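Local coordinates for tungsten formylmethanofuran dehydrogenase subunit E (Syntrophus aciditrophicus, PDB 3D00), which is of uncharacterised biochemical function but binds zinc and belongs to the FmdE family, named after a formylmethanofuran dehydrogenase subunit and implicated in microbial methanogenesis, at residues R5-Y10 against G33-D38; P26-L31 against E129-E134; I53-T58 against M82-V87; L102-M107 against W116-K121. All blocks are in the same frame, centred on the assembly; numbering follows the deposited sequence.

Contact 1 (R5-Y10 against G33-D38)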
loop_
_atom_site.group_PDB
_atom_site.type_symbol
_atom_site.label_atom_id
_atom_site.label_comp_id
_atom_site.label_asym_id
_atom_site.label_seq_id
_atom_site.Cartn_x
_atom_site.Cartn_y
_atom_site.Cartn_z
ATOM N N ARG A 5 -15.105 1.835 22.583
ATOM C CA ARG A 5 -13.798 1.494 22.078
ATOM C C ARG A 5 -13.409 2.384 20.936
ATOM O O ARG A 5 -13.314 1.931 19.784
ATOM C CB ARG A 5 -13.775 0.037 21.649
ATOM C CG ARG A 5 -13.852 -0.890 22.834
ATOM C CD ARG A 5 -12.853 -1.939 22.691
ATOM N NE ARG A 5 -12.717 -2.762 23.869
ATOM C CZ ARG A 5 -12.024 -2.420 24.947
ATOM N NH1 ARG A 5 -11.443 -1.230 25.054
ATOM N NH2 ARG A 5 -11.931 -3.281 25.929
ATOM N N ASN A 6 -13.134 3.644 21.259
ATOM C CA ASN A 6 -12.534 4.566 20.294
ATOM C C ASN A 6 -11.154 4.160 19.690
ATOM O O ASN A 6 -10.292 3.548 20.340
ATOM C CB ASN A 6 -12.498 5.973 20.886
ATOM C CG ASN A 6 -13.882 6.458 21.250
ATOM O OD1 ASN A 6 -14.833 5.670 21.241
ATOM N ND2 ASN A 6 -14.013 7.738 21.565
ATOM N N ILE A 7 -10.992 4.477 18.409
ATOM C CA ILE A 7 -9.762 4.197 17.657
ATOM C C ILE A 7 -9.249 5.527 17.141
ATOM O O ILE A 7 -9.866 6.146 16.276
ATOM C CB ILE A 7 -10.015 3.194 16.550
ATOM C CG1 ILE A 7 -10.206 1.815 17.193
ATOM C CG2 ILE A 7 -8.840 3.179 15.564
ATOM C CD1 ILE A 7 -11.064 0.897 16.403
ATOM N N LEU A 8 -8.140 5.974 17.732
ATOM C CA LEU A 8 -7.698 7.363 17.673
ATOM C C LEU A 8 -8.922 8.302 17.902
ATOM O O LEU A 8 -9.552 8.217 18.954
ATOM C CB LEU A 8 -6.911 7.641 16.376
ATOM C CG LEU A 8 -5.597 6.862 16.148
ATOM C CD1 LEU A 8 -5.040 7.227 14.840
ATOM C CD2 LEU A 8 -4.557 7.149 17.226
ATOM N N SER A 9 -9.264 9.133 16.908
ATOM C CA SER A 9 -10.366 10.110 16.985
ATOM C C SER A 9 -11.731 9.508 16.654
ATOM O O SER A 9 -12.760 10.159 16.852
ATOM C CB SER A 9 -10.106 11.277 16.006
ATOM O OG SER A 9 -10.401 10.908 14.653
ATOM N N TYR A 10 -11.747 8.290 16.121
ATOM C CA TYR A 10 -13.001 7.632 15.738
ATOM C C TYR A 10 -13.601 6.759 16.867
ATOM O O TYR A 10 -12.896 6.214 17.710
ATOM C CB TYR A 10 -12.815 6.761 14.483
ATOM C CG TYR A 10 -12.293 7.441 13.233
ATOM C CD1 TYR A 10 -13.060 8.357 12.528
ATOM C CD2 TYR A 10 -11.054 7.102 12.712
ATOM C CE1 TYR A 10 -12.585 8.944 11.364
ATOM C CE2 TYR A 10 -10.569 7.686 11.567
ATOM C CZ TYR A 10 -11.333 8.604 10.886
ATOM O OH TYR A 10 -10.815 9.155 9.730
ATOM N N GLY A 33 -6.158 -4.398 13.767
ATOM C CA GLY A 33 -5.198 -3.431 13.298
ATOM C C GLY A 33 -5.426 -2.045 13.822
ATOM O O GLY A 33 -4.463 -1.371 14.134
ATOM N N GLY A 34 -6.694 -1.616 13.887
ATOM C CA GLY A 34 -7.063 -0.342 14.517
ATOM C C GLY A 34 -6.647 -0.185 15.970
ATOM O O GLY A 34 -6.237 0.914 16.426
ATOM N N PHE A 35 -6.837 -1.255 16.730
ATOM C CA PHE A 35 -6.445 -1.251 18.122
ATOM C C PHE A 35 -4.968 -1.185 18.205
ATOM O O PHE A 35 -4.437 -0.581 19.094
ATOM C CB PHE A 35 -6.987 -2.467 18.848
ATOM C CG PHE A 35 -8.448 -2.387 19.101
ATOM C CD1 PHE A 35 -8.955 -1.435 19.972
ATOM C CD2 PHE A 35 -9.320 -3.292 18.518
ATOM C CE1 PHE A 35 -10.295 -1.362 20.220
ATOM C CE2 PHE A 35 -10.658 -3.232 18.768
ATOM C CZ PHE A 35 -11.152 -2.269 19.597
HETATM N N MSE A 36 -4.288 -1.848 17.294
HETATM C CA MSE A 36 -2.839 -1.845 17.312
HETATM C C MSE A 36 -2.218 -0.495 16.997
HETATM O O MSE A 36 -1.317 -0.031 17.691
HETATM C CB MSE A 36 -2.291 -2.908 16.359
HETATM C CG MSE A 36 -2.601 -4.304 16.812
HETATM SE SE MSE A 36 -2.345 -5.597 15.356
HETATM C CE MSE A 36 -0.517 -5.771 15.363
ATOM N N VAL A 37 -2.715 0.149 15.971
ATOM C CA VAL A 37 -2.225 1.457 15.573
ATOM C C VAL A 37 -2.567 2.497 16.632
ATOM O O VAL A 37 -1.732 3.349 16.946
ATOM C CB VAL A 37 -2.798 1.881 14.194
ATOM C CG1 VAL A 37 -2.512 3.383 13.882
ATOM C CG2 VAL A 37 -2.264 0.970 13.124
ATOM N N ASP A 38 -3.769 2.404 17.204
ATOM C CA ASP A 38 -4.134 3.244 18.331
ATOM C C ASP A 38 -3.189 3.109 19.538
ATOM O O ASP A 38 -2.756 4.108 20.088
ATOM C CB ASP A 38 -5.584 2.947 18.752
ATOM C CG ASP A 38 -6.015 3.722 19.964
ATOM O OD1 ASP A 38 -6.473 4.880 19.828
ATOM O OD2 ASP A 38 -5.930 3.150 21.049
#
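L8 and D38 bring the two backbones closest together, with their CA atoms 5.5 Å apart, where a type II' beta turn from I7 to Y10, closed by paired backbone bonds, meets the flank of helix 28-42. Its L8 N-H points back at the helix and is taken by OD1 of D38, with L8 N to D38 OD1 at 2.9 Å. The bond is moderately bent, 150° at the hydrogen, and reaches the anti side of the carboxylate, 29° out of its plane. The D38 carboxylate is carried toward the turn by a chi1 of 177°, which puts CG opposite the backbone N. The L8 side chain runs past it in the opposite direction. I7 settles on the helix surface: its CG2 is 3.6 Å from G34 O, and its CD1 lies over one face of the F35 ring. The R5 and F35 side chains cross at about a right angle, guanidinium plane nearly perpendicular to the ring, and R5 CD stands oblique to it, 3.5 Å from F35 CZ. R5 NH2 goes on to bond the carbonyl of E137 in helix 129-138. In this FmdE protein a type II' turn in the loop before helix 12-23 is thus held against helix 28-42 by a carboxylate-to-backbone hydrogen bond.

Contact 2 (P26-L31 against E129-E134)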
loop_
_atom_site.group_PDB
_atom_site.type_symbol
_atom_site.label_atom_id
_atom_site.label_comp_id
_atom_site.label_asym_id
_atom_site.label_seq_id
_atom_site.Cartn_x
_atom_site.Cartn_y
_atom_site.Cartn_z
ATOM N N PRO A 26 -15.431 -5.398 6.712
ATOM C CA PRO A 26 -14.841 -5.065 8.019
ATOM C C PRO A 26 -14.024 -6.252 8.538
ATOM O O PRO A 26 -14.451 -6.945 9.477
ATOM C CB PRO A 26 -16.055 -4.788 8.882
ATOM C CG PRO A 26 -17.124 -5.719 8.311
ATOM C CD PRO A 26 -16.843 -5.818 6.831
ATOM N N ALA A 27 -12.884 -6.494 7.888
ATOM C CA ALA A 27 -12.095 -7.687 8.132
ATOM C C ALA A 27 -11.563 -7.655 9.545
ATOM O O ALA A 27 -11.143 -6.604 10.009
ATOM C CB ALA A 27 -10.962 -7.788 7.150
ATOM N N PRO A 28 -11.588 -8.806 10.251
ATOM C CA PRO A 28 -10.998 -8.888 11.592
ATOM C C PRO A 28 -9.619 -8.257 11.713
ATOM O O PRO A 28 -9.376 -7.550 12.662
ATOM C CB PRO A 28 -10.914 -10.398 11.847
ATOM C CG PRO A 28 -12.019 -10.967 11.055
ATOM C CD PRO A 28 -12.187 -10.091 9.843
ATOM N N GLY A 29 -8.740 -8.525 10.747
ATOM C CA GLY A 29 -7.383 -8.014 10.732
ATOM C C GLY A 29 -7.266 -6.506 10.765
ATOM O O GLY A 29 -6.400 -5.955 11.445
ATOM N N VAL A 30 -8.142 -5.821 10.034
ATOM C CA VAL A 30 -8.119 -4.354 9.977
ATOM C C VAL A 30 -8.759 -3.762 11.226
ATOM O O VAL A 30 -8.357 -2.731 11.690
ATOM C CB VAL A 30 -8.815 -3.824 8.719
ATOM C CG1 VAL A 30 -8.587 -2.333 8.589
ATOM C CG2 VAL A 30 -8.270 -4.533 7.525
ATOM N N LEU A 31 -9.757 -4.442 11.769
ATOM C CA LEU A 31 -10.350 -4.078 13.075
ATOM C C LEU A 31 -9.296 -4.208 14.203
ATOM O O LEU A 31 -9.015 -3.244 14.953
ATOM C CB LEU A 31 -11.602 -4.964 13.347
ATOM C CG LEU A 31 -12.826 -4.773 12.449
ATOM C CD1 LEU A 31 -13.889 -5.826 12.691
ATOM C CD2 LEU A 31 -13.385 -3.408 12.681
ATOM N N GLU A 129 -20.240 -13.803 13.642
ATOM C CA GLU A 129 -20.892 -12.775 14.451
ATOM C C GLU A 129 -20.203 -12.710 15.839
ATOM O O GLU A 129 -20.012 -11.586 16.443
ATOM C CB GLU A 129 -22.386 -13.102 14.585
ATOM N N ARG A 130 -19.833 -13.916 16.327
ATOM C CA ARG A 130 -19.151 -14.081 17.614
ATOM C C ARG A 130 -17.724 -13.511 17.543
ATOM O O ARG A 130 -17.328 -12.731 18.397
ATOM C CB ARG A 130 -19.146 -15.564 18.061
ATOM C CG ARG A 130 -20.519 -16.140 18.490
ATOM N N LEU A 131 -16.977 -13.872 16.500
ATOM C CA LEU A 131 -15.654 -13.268 16.222
ATOM C C LEU A 131 -15.672 -11.741 16.279
ATOM O O LEU A 131 -14.814 -11.141 16.924
ATOM C CB LEU A 131 -15.089 -13.740 14.866
ATOM C CG LEU A 131 -13.758 -13.135 14.386
ATOM C CD1 LEU A 131 -12.616 -13.312 15.437
ATOM C CD2 LEU A 131 -13.404 -13.753 13.041
ATOM N N PHE A 132 -16.658 -11.122 15.637
ATOM C CA PHE A 132 -16.683 -9.666 15.517
ATOM C C PHE A 132 -16.958 -9.021 16.874
ATOM O O PHE A 132 -16.367 -8.014 17.208
ATOM C CB PHE A 132 -17.707 -9.211 14.461
ATOM C CG PHE A 132 -17.256 -9.454 13.018
ATOM C CD1 PHE A 132 -16.016 -9.003 12.570
ATOM C CD2 PHE A 132 -18.076 -10.112 12.113
ATOM C CE1 PHE A 132 -15.591 -9.212 11.266
ATOM C CE2 PHE A 132 -17.647 -10.327 10.800
ATOM C CZ PHE A 132 -16.399 -9.873 10.385
ATOM N N LYS A 133 -17.867 -9.606 17.645
ATOM C CA LYS A 133 -18.165 -9.121 19.005
ATOM C C LYS A 133 -16.921 -9.268 19.918
ATOM O O LYS A 133 -16.595 -8.382 20.690
ATOM C CB LYS A 133 -19.419 -9.818 19.576
ATOM N N GLU A 134 -16.204 -10.370 19.788
ATOM C CA GLU A 134 -15.028 -10.597 20.580
ATOM C C GLU A 134 -13.910 -9.597 20.319
ATOM O O GLU A 134 -13.280 -9.110 21.266
ATOM C CB GLU A 134 -14.467 -11.986 20.317
ATOM C CG GLU A 134 -15.195 -13.084 21.032
ATOM C CD GLU A 134 -14.406 -14.358 21.087
ATOM O OE1 GLU A 134 -13.185 -14.354 20.789
ATOM O OE2 GLU A 134 -15.018 -15.370 21.442
#
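F132 reaches from helix 129-138 to the start of helix 28-42, where P26, P28 and L31 meet its ring along the CD1-CE1 side. The tight part is centred on CE1. The carbonyl oxygen of P26 lies only 3.1 Å from F132 CE1, a close carbon-oxygen approach oblique to the ring, while P28 CD is 3.8 Å from the same carbon. L31 crosses the ring at about a right angle and brings its CD1 to 3.8 Å from F132 CD1. The first torsion of F132 sets CG anti to the carbonyl carbon (chi1 -74°), which swings the ring out over the gap between the helices. One residue earlier, L131 has CG anti to the backbone N (chi1 176°), and its CD2 meets P28 CG at 3.7 Å, the proline ring crossing the leucine at about a right angle. No hydrogen bond joins the two segments; apart from the P26 carbonyl the contact is apolar, and P28 touches the consecutive residues L131 and F132.

The other flank of helix 129-138 is much looser. E129 and K133 are modelled only as far as CB and R130 only to CG, so these side chains are probably disordered at their ends, although R130 lies along E112 of helix 111-117. E134 faces that preceding helix and accepts a bond from the I113 N-H. A27 is the N-cap of helix 28-42, so the proline directly after it occupies the first turn. P28 also touches W116 of helix 111-117, while L31 rests on V16 and I19 of helix 12-23.

Contact 3 (I53-T58 against M82-V87)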
loop_
_atom_site.group_PDB
_atom_site.type_symbol
_atom_site.label_atom_id
_atom_site.label_comp_id
_atom_site.label_asym_id
_atom_site.label_seq_id
_atom_site.Cartn_x
_atom_site.Cartn_y
_atom_site.Cartn_z
ATOM N N ILE A 53 5.920 0.634 9.791
ATOM C CA ILE A 53 6.290 -0.638 9.164
ATOM C C ILE A 53 5.252 -1.685 9.515
ATOM O O ILE A 53 4.944 -1.859 10.701
ATOM C CB ILE A 53 7.662 -1.183 9.664
ATOM C CG1 ILE A 53 8.826 -0.462 9.023
ATOM C CG2 ILE A 53 7.839 -2.663 9.306
ATOM C CD1 ILE A 53 9.869 -0.230 9.998
ATOM N N CYS A 54 4.672 -2.345 8.502
ATOM C CA CYS A 54 3.844 -3.543 8.720
ATOM C C CYS A 54 4.623 -4.760 8.312
ATOM O O CYS A 54 5.234 -4.730 7.273
ATOM C CB CYS A 54 2.594 -3.529 7.862
ATOM S SG CYS A 54 1.470 -2.300 8.395
ATOM N N GLU A 55 4.571 -5.823 9.116
ATOM C CA GLU A 55 5.326 -7.023 8.884
ATOM C C GLU A 55 4.500 -8.089 8.220
ATOM O O GLU A 55 4.926 -9.231 8.099
ATOM C CB GLU A 55 5.915 -7.530 10.187
ATOM C CG GLU A 55 6.562 -6.424 10.943
ATOM C CD GLU A 55 7.291 -6.845 12.182
ATOM O OE1 GLU A 55 7.509 -8.040 12.449
ATOM O OE2 GLU A 55 7.677 -5.910 12.889
ATOM N N THR A 56 3.302 -7.716 7.800
ATOM C CA THR A 56 2.485 -8.553 6.939
ATOM C C THR A 56 1.827 -7.639 5.908
ATOM O O THR A 56 1.583 -6.478 6.180
ATOM C CB THR A 56 1.419 -9.371 7.737
ATOM O OG1 THR A 56 0.692 -10.158 6.814
ATOM C CG2 THR A 56 0.393 -8.480 8.510
ATOM N N ARG A 57 1.538 -8.178 4.725
ATOM C CA ARG A 57 0.778 -7.461 3.720
ATOM C C ARG A 57 -0.746 -7.559 3.898
ATOM O O ARG A 57 -1.480 -6.751 3.363
ATOM C CB ARG A 57 1.239 -7.836 2.315
ATOM C CG ARG A 57 0.991 -9.229 1.844
ATOM C CD ARG A 57 1.590 -9.372 0.432
ATOM N N THR A 58 -1.209 -8.489 4.720
ATOM C CA THR A 58 -2.629 -8.745 4.871
ATOM C C THR A 58 -3.263 -7.806 5.888
ATOM O O THR A 58 -2.926 -7.847 7.046
ATOM C CB THR A 58 -2.840 -10.203 5.303
ATOM O OG1 THR A 58 -1.990 -11.050 4.502
ATOM C CG2 THR A 58 -4.278 -10.616 5.160
HETATM N N MSE A 82 6.555 -10.445 5.910
HETATM C CA MSE A 82 7.138 -11.535 6.693
HETATM C C MSE A 82 6.092 -12.418 7.362
HETATM O O MSE A 82 6.435 -13.310 8.093
HETATM C CB MSE A 82 8.104 -10.965 7.712
HETATM C CG MSE A 82 9.227 -10.252 7.056
HETATM SE SE MSE A 82 10.515 -9.563 8.268
HETATM C CE MSE A 82 9.365 -8.388 9.215
ATOM N N GLY A 83 4.807 -12.172 7.102
ATOM C CA GLY A 83 3.723 -12.987 7.655
ATOM C C GLY A 83 3.469 -12.831 9.141
ATOM O O GLY A 83 2.774 -13.644 9.734
ATOM N N LEU A 84 4.017 -11.767 9.726
ATOM C CA LEU A 84 3.908 -11.488 11.143
ATOM C C LEU A 84 2.891 -10.360 11.326
ATOM O O LEU A 84 2.973 -9.330 10.700
ATOM C CB LEU A 84 5.257 -11.093 11.735
ATOM C CG LEU A 84 6.315 -12.185 11.697
ATOM C CD1 LEU A 84 7.653 -11.635 12.145
ATOM C CD2 LEU A 84 5.911 -13.403 12.554
ATOM N N PHE A 85 1.905 -10.606 12.171
ATOM C CA PHE A 85 0.826 -9.644 12.440
ATOM C C PHE A 85 1.350 -8.637 13.466
ATOM O O PHE A 85 1.068 -8.725 14.647
ATOM C CB PHE A 85 -0.453 -10.351 12.920
ATOM C CG PHE A 85 -1.706 -9.584 12.615
ATOM C CD1 PHE A 85 -2.175 -9.502 11.318
ATOM C CD2 PHE A 85 -2.407 -8.943 13.609
ATOM C CE1 PHE A 85 -3.315 -8.771 11.013
ATOM C CE2 PHE A 85 -3.566 -8.204 13.311
ATOM C CZ PHE A 85 -4.007 -8.126 12.021
ATOM N N ALA A 86 2.123 -7.691 12.965
ATOM C CA ALA A 86 2.788 -6.695 13.789
ATOM C C ALA A 86 2.955 -5.395 12.988
ATOM O O ALA A 86 3.082 -5.394 11.762
ATOM C CB ALA A 86 4.131 -7.221 14.222
ATOM N N VAL A 87 2.896 -4.276 13.696
ATOM C CA VAL A 87 3.165 -2.974 13.098
ATOM C C VAL A 87 4.097 -2.248 14.052
ATOM O O VAL A 87 3.981 -2.419 15.251
ATOM C CB VAL A 87 1.830 -2.137 12.929
ATOM C CG1 VAL A 87 1.025 -2.106 14.274
ATOM C CG2 VAL A 87 2.129 -0.687 12.435
#
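Both faces of the E55 peptide carbonyl receive an N-H, one from M82 and one from L84, while the other flat group, the F85 ring, is met obliquely by T56 CG2 and T58 O. This is where the antiparallel ladder between strands 50-54 and 86-91 of the FmdE alpha+beta core gives way to a loop, just past the non-hydrogen-bonded pair of C54 and V87. M82 N to E55 O measures 3.0 Å and L84 N to E55 O 3.1 Å. Each donor sits about 50° out of the carbonyl plane, on opposite sides, so the oxygen is gripped from above and below. A straighter bond continues the ladder, E55 N to A86 O at 3.1 Å and 167°.

The E55 side chain is extended beyond CG and crosses those of M82 and L84 obliquely: its CB and OE1 touch CE of M82, modelled as selenomethionine, and L84 CD1 lies 3.6 Å from E55 OE1. The buried carboxylate is satisfied elsewhere, by a salt bridge from OE1 to R99 and a hydrogen bond from OE2 to the hydroxyl of Y190 of the second subunit, which ties the two chains together here.

T56 makes an ST turn with the N-H of T58, and F85 is the centre of an inverse gamma turn. At T56, OG1 lies anti to the backbone N (chi1 -179°) and CG2 falls between N and the carbonyl carbon, from where T56 CG2 meets the ring 3.9 Å from F85 CD1.

Contact 4 (L102-M107 against W116-K121)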
loop_
_atom_site.group_PDB
_atom_site.type_symbol
_atom_site.label_atom_id
_atom_site.label_comp_id
_atom_site.label_asym_id
_atom_site.label_seq_id
_atom_site.Cartn_x
_atom_site.Cartn_y
_atom_site.Cartn_z
ATOM N N LEU A 102 0.191 -9.192 18.373
ATOM C CA LEU A 102 -0.772 -9.991 19.116
ATOM C C LEU A 102 -0.070 -10.971 20.069
ATOM O O LEU A 102 0.919 -11.610 19.718
ATOM C CB LEU A 102 -1.717 -10.731 18.167
ATOM C CG LEU A 102 -3.019 -10.011 17.788
ATOM C CD1 LEU A 102 -2.661 -8.622 17.385
ATOM C CD2 LEU A 102 -3.795 -10.751 16.669
ATOM N N ASP A 103 -0.615 -11.057 21.274
ATOM C CA ASP A 103 -0.098 -11.883 22.352
ATOM C C ASP A 103 -1.136 -13.002 22.559
ATOM O O ASP A 103 -2.175 -12.796 23.188
ATOM C CB ASP A 103 0.052 -10.999 23.602
ATOM C CG ASP A 103 1.000 -11.574 24.656
ATOM O OD1 ASP A 103 2.096 -12.059 24.310
ATOM O OD2 ASP A 103 0.649 -11.481 25.864
ATOM N N VAL A 104 -0.871 -14.174 21.979
ATOM C CA VAL A 104 -1.792 -15.329 22.103
ATOM C C VAL A 104 -1.951 -15.789 23.558
ATOM O O VAL A 104 -3.035 -16.278 23.924
ATOM C CB VAL A 104 -1.412 -16.494 21.159
ATOM C CG1 VAL A 104 -2.406 -17.674 21.305
ATOM C CG2 VAL A 104 -1.380 -15.994 19.714
ATOM N N GLU A 105 -0.924 -15.548 24.385
ATOM C CA GLU A 105 -1.035 -15.744 25.855
ATOM C C GLU A 105 -2.246 -15.009 26.455
ATOM O O GLU A 105 -2.857 -15.484 27.431
ATOM C CB GLU A 105 0.256 -15.330 26.604
ATOM C CG GLU A 105 1.615 -15.577 25.840
ATOM C CD GLU A 105 2.858 -15.741 26.769
ATOM O OE1 GLU A 105 2.834 -15.265 27.937
ATOM O OE2 GLU A 105 3.870 -16.348 26.325
ATOM N N LYS A 106 -2.614 -13.871 25.859
ATOM C CA LYS A 106 -3.771 -13.087 26.313
ATOM C C LYS A 106 -5.124 -13.496 25.679
ATOM O O LYS A 106 -6.178 -12.962 26.038
ATOM C CB LYS A 106 -3.512 -11.593 26.083
ATOM C CG LYS A 106 -2.422 -10.975 26.973
HETATM N N MSE A 107 -5.117 -14.438 24.749
HETATM C CA MSE A 107 -6.383 -14.883 24.139
HETATM C C MSE A 107 -6.873 -16.197 24.749
HETATM O O MSE A 107 -6.893 -17.262 24.073
HETATM C CB MSE A 107 -6.233 -15.102 22.646
HETATM C CG MSE A 107 -5.639 -13.983 21.879
HETATM SE SE MSE A 107 -5.354 -14.701 20.177
HETATM C CE MSE A 107 -3.983 -13.474 19.689
ATOM N N TRP A 116 -9.406 -17.697 14.610
ATOM C CA TRP A 116 -9.086 -16.809 13.481
ATOM C C TRP A 116 -7.570 -16.606 13.337
ATOM O O TRP A 116 -7.008 -16.781 12.261
ATOM C CB TRP A 116 -9.777 -15.430 13.653
ATOM C CG TRP A 116 -9.246 -14.399 12.675
ATOM C CD1 TRP A 116 -9.599 -14.255 11.365
ATOM C CD2 TRP A 116 -8.227 -13.432 12.920
ATOM N NE1 TRP A 116 -8.877 -13.256 10.780
ATOM C CE2 TRP A 116 -8.020 -12.728 11.705
ATOM C CE3 TRP A 116 -7.464 -13.083 14.048
ATOM C CZ2 TRP A 116 -7.111 -11.697 11.591
ATOM C CZ3 TRP A 116 -6.547 -12.061 13.937
ATOM C CH2 TRP A 116 -6.366 -11.377 12.701
ATOM N N PHE A 117 -6.921 -16.224 14.436
ATOM C CA PHE A 117 -5.501 -15.903 14.392
ATOM C C PHE A 117 -4.719 -17.127 13.954
ATOM O O PHE A 117 -3.868 -17.022 13.105
ATOM C CB PHE A 117 -5.008 -15.355 15.748
ATOM C CG PHE A 117 -3.583 -14.851 15.729
ATOM C CD1 PHE A 117 -3.180 -13.884 14.819
ATOM C CD2 PHE A 117 -2.649 -15.330 16.625
ATOM C CE1 PHE A 117 -1.868 -13.418 14.806
ATOM C CE2 PHE A 117 -1.346 -14.864 16.608
ATOM C CZ PHE A 117 -0.958 -13.911 15.685
ATOM N N LEU A 118 -5.066 -18.295 14.477
ATOM C CA LEU A 118 -4.321 -19.531 14.199
ATOM C C LEU A 118 -4.909 -20.316 13.038
ATOM O O LEU A 118 -4.439 -21.411 12.720
ATOM C CB LEU A 118 -4.277 -20.411 15.450
ATOM C CG LEU A 118 -3.872 -19.691 16.735
ATOM C CD1 LEU A 118 -3.927 -20.666 17.906
ATOM C CD2 LEU A 118 -2.502 -19.032 16.607
ATOM N N LYS A 119 -5.934 -19.753 12.393
ATOM C CA LYS A 119 -6.624 -20.422 11.278
ATOM C C LYS A 119 -7.100 -21.873 11.612
ATOM O O LYS A 119 -7.106 -22.745 10.753
ATOM C CB LYS A 119 -5.744 -20.379 10.017
ATOM C CG LYS A 119 -5.315 -18.971 9.626
ATOM C CD LYS A 119 -4.406 -18.908 8.404
ATOM N N LEU A 120 -7.523 -22.111 12.855
ATOM C CA LEU A 120 -8.005 -23.428 13.271
ATOM C C LEU A 120 -9.397 -23.691 12.687
ATOM O O LEU A 120 -10.264 -22.815 12.781
ATOM C CB LEU A 120 -8.101 -23.531 14.803
ATOM C CG LEU A 120 -6.893 -23.131 15.647
ATOM C CD1 LEU A 120 -7.141 -23.360 17.139
ATOM C CD2 LEU A 120 -5.657 -23.866 15.176
ATOM N N LYS A 121 -9.602 -24.897 12.123
ATOM C CA LYS A 121 -10.901 -25.346 11.525
ATOM C C LYS A 121 -11.346 -26.707 12.063
ATOM O O LYS A 121 -10.972 -27.107 13.160
ATOM C CB LYS A 121 -10.826 -25.405 9.980
ATOM C CG LYS A 121 -10.331 -24.119 9.308
ATOM C CD LYS A 121 -10.304 -24.221 7.774
#
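A selenium-aromatic contact marks this interface: SE of M107, present as selenomethionine, lies 5.4 Å from the centroid of the F117 ring and 51° off its normal, a Met-aromatic contact of oblique type. Its CE methyl is closer, 3.8 Å from F117 CD2, and the chain, extended beyond CG, crosses the phenylalanine at about a right angle.

Two more residues meet the same ring from different directions. L102 sets CD2 over one face in a CH-pi contact, 4.0 Å from the F117 centroid and 27° off the normal, and its CB lies above the same plane nearer the rim. V104 instead comes in at the ring's edge, near its plane, with CG2 just 3.3 Å from F117 CE2, a tight fit for two carbons. The F117 side chain, with CG anti to the backbone N (chi1 -173°), projects from the end of helix 111-117 among L102, V104 and the selenomethionine M107. L102 CD2 also meets the edge of the W116 indole, 4.1 Å from CZ3, and so touches both aromatics.

F117 further packs on F85 and on A172 of the second subunit, while L102 leans on I32 and M36 of helix 28-42. Beyond F117 the helix ends in a Schellman motif with K119 at positive phi. Here a helix C-terminus is packed by its last aromatic residue onto segment 102-107 at the end of strand 96-102, whose 3-10 segment 104-106 is touched through V104.

How the contacts relate
Contacts 1 and 2 share helix 28-42, their centres about 14 Å apart, and its M36 and G29 reach the other contacts. M36 meets both contact 3, with CE 3.4 Å from F85 O, and contact 4, with SE 3.7 Å from L102 CD1; G29 lies against F85 and W116. W116 also links contact 4 to contact 2, about 13 Å away centre to centre, through L131. F85 CD2 is 3.8 Å from L102 CD1, so that contacts 3 and 4 pack directly on each other. Both are nested in the chain loop closed by contact 2. All four lie away from the zinc site of C166, C169, C181 and C184; contacts 3 and 4 nevertheless both touch A172 of the second subunit, within its zinc-finger region.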